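Local coordinates for choline binding protein A (Lactobacillus salivarius str. Ren, PDB 5GT1) that probably helps the bacterium adhere to intestinal epithelial cells as an S-layer protein, and carries here a zinc-binding domain of the M23 peptidase family, at residues 91-96 with 126-131. Residues are numbered along the deposited sequence; the frame is centred on the assembly and turned at random.
Sequences NYVVVR and DVIGYR
Arg131 NH2, held by the carbonyl oxygens of both His67 and Gly69, lies just past the strand whose Ile128 packs on Val93 and Val95. Across this contact itself there is no hydrogen bond; two strands meet through three buried aliphatic side chains, burying 106 Å² in all. The branch methyl of Ile128 lies against the isopropyl group of Val93: CG2 of Ile128 comes to 3.8 Å from CG2 of Val93, with CB and CG1 of Val93 only slightly farther off. One methyl thus faces the whole fork, and the two side chains meet at a slant. Ile128 holds this methyl anti to its backbone N (chi1 -61° for the other branch), while a second turn at chi2, -61°, carries CD1 along strand 92-96, from Val93 to Val95. There the fit is looser, with Ile128 CD1 4.4 Å from Val95 CG2. The backbones stay 7.8 Å apart at Val93 CA and Ile128 CA, so only side chains bridge them. Ile128 has helix-like backbone angles (psi -40°), a kink within its otherwise extended strand. The side chain of Val93 is about 11 Å from that of the zinc ligand His137; this is buried packing between two sheets of the M23 peptidase domain, not part of the zinc site. Strand 92-96, hydrogen-bonded between strands 78-86 and 101-108 of the large antiparallel sheet, is covered here by strand 127-130, which pairs with strand 71-73 in a separate two-stranded sheet.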
# COMPACT_ATOMS: atom_id res chain seq x y z
N ASN A 91 -7.98 -5.15 -8.04
CA ASN A 91 -6.75 -5.88 -8.36
C ASN A 91 -5.62 -5.47 -7.40
O ASN A 91 -5.36 -4.26 -7.23
CB ASN A 91 -6.33 -5.65 -9.82
CG ASN A 91 -7.39 -6.11 -10.80
OD1 ASN A 91 -7.59 -7.30 -10.99
ND2 ASN A 91 -8.10 -5.16 -11.41
N TYR A 92 -4.98 -6.44 -6.77
CA TYR A 92 -3.93 -6.13 -5.79
C TYR A 92 -2.66 -6.95 -5.97
O TYR A 92 -2.68 -8.05 -6.52
CB TYR A 92 -4.47 -6.27 -4.36
CG TYR A 92 -4.86 -7.69 -4.02
CD1 TYR A 92 -3.94 -8.56 -3.42
CD2 TYR A 92 -6.12 -8.17 -4.32
CE1 TYR A 92 -4.27 -9.87 -3.13
CE2 TYR A 92 -6.48 -9.49 -4.02
CZ TYR A 92 -5.55 -10.33 -3.43
OH TYR A 92 -5.87 -11.64 -3.14
N VAL A 93 -1.54 -6.41 -5.48
CA VAL A 93 -0.26 -7.09 -5.50
C VAL A 93 0.24 -7.17 -4.07
O VAL A 93 0.19 -6.16 -3.35
CB VAL A 93 0.77 -6.30 -6.32
CG1 VAL A 93 2.11 -7.03 -6.36
CG2 VAL A 93 0.23 -6.06 -7.72
N VAL A 94 0.69 -8.35 -3.65
CA VAL A 94 1.27 -8.57 -2.33
C VAL A 94 2.77 -8.84 -2.47
O VAL A 94 3.20 -9.70 -3.26
CB VAL A 94 0.58 -9.75 -1.59
CG1 VAL A 94 1.13 -9.92 -0.17
CG2 VAL A 94 -0.94 -9.53 -1.57
N VAL A 95 3.57 -8.06 -1.74
CA VAL A 95 5.02 -8.21 -1.70
C VAL A 95 5.42 -8.51 -0.25
O VAL A 95 4.97 -7.83 0.67
CB VAL A 95 5.74 -6.92 -2.18
CG1 VAL A 95 7.25 -7.06 -2.05
CG2 VAL A 95 5.37 -6.60 -3.63
N ARG A 96 6.25 -9.53 -0.06
CA ARG A 96 6.69 -9.93 1.28
C ARG A 96 8.18 -9.73 1.42
O ARG A 96 8.93 -10.20 0.58
CB ARG A 96 6.34 -11.40 1.56
CG ARG A 96 6.88 -11.94 2.88
CD ARG A 96 6.06 -11.50 4.09
NE ARG A 96 6.80 -11.68 5.34
CZ ARG A 96 6.40 -11.26 6.54
NH1 ARG A 96 5.25 -10.60 6.69
NH2 ARG A 96 7.17 -11.48 7.61
N ASP A 126 11.31 -0.17 -7.74
CA ASP A 126 10.83 -0.96 -8.90
C ASP A 126 9.33 -0.71 -9.16
O ASP A 126 8.54 -0.58 -8.22
CB ASP A 126 11.05 -2.47 -8.70
CG ASP A 126 12.51 -2.90 -8.83
OD1 ASP A 126 13.38 -2.06 -9.16
OD2 ASP A 126 12.79 -4.09 -8.59
N VAL A 127 8.93 -0.66 -10.43
CA VAL A 127 7.53 -0.36 -10.74
C VAL A 127 6.64 -1.58 -10.50
O VAL A 127 6.86 -2.65 -11.08
CB VAL A 127 7.38 0.18 -12.18
CG1 VAL A 127 5.90 0.40 -12.53
CG2 VAL A 127 8.15 1.49 -12.33
N ILE A 128 5.66 -1.42 -9.62
CA ILE A 128 4.67 -2.48 -9.36
C ILE A 128 3.66 -2.57 -10.51
O ILE A 128 3.25 -3.67 -10.94
CB ILE A 128 3.89 -2.19 -8.04
CG1 ILE A 128 4.86 -2.15 -6.84
CG2 ILE A 128 2.76 -3.21 -7.82
CD1 ILE A 128 5.62 -3.43 -6.60
N GLY A 129 3.28 -1.40 -11.01
CA GLY A 129 2.32 -1.29 -12.08
C GLY A 129 1.96 0.16 -12.25
O GLY A 129 2.63 1.05 -11.70
N TYR A 130 0.88 0.41 -13.01
CA TYR A 130 0.48 1.77 -13.39
C TYR A 130 -0.90 2.08 -12.84
O TYR A 130 -1.85 1.34 -13.09
CB TYR A 130 0.55 1.94 -14.92
CG TYR A 130 1.98 1.85 -15.38
CD1 TYR A 130 2.75 2.99 -15.51
CD2 TYR A 130 2.59 0.59 -15.57
CE1 TYR A 130 4.09 2.92 -15.88
CE2 TYR A 130 3.94 0.51 -15.94
CZ TYR A 130 4.66 1.68 -16.09
OH TYR A 130 5.99 1.61 -16.44
N ARG A 131 -1.01 3.16 -12.08
CA ARG A 131 -2.29 3.55 -11.49
C ARG A 131 -3.14 4.22 -12.57
O ARG A 131 -2.72 5.21 -13.18
CB ARG A 131 -2.10 4.52 -10.31
CG ARG A 131 -3.41 5.00 -9.68
CD ARG A 131 -3.16 6.08 -8.61
NE ARG A 131 -2.36 7.20 -9.12
CZ ARG A 131 -1.79 8.15 -8.37
NH1 ARG A 131 -1.94 8.16 -7.04
NH2 ARG A 131 -1.08 9.10 -8.95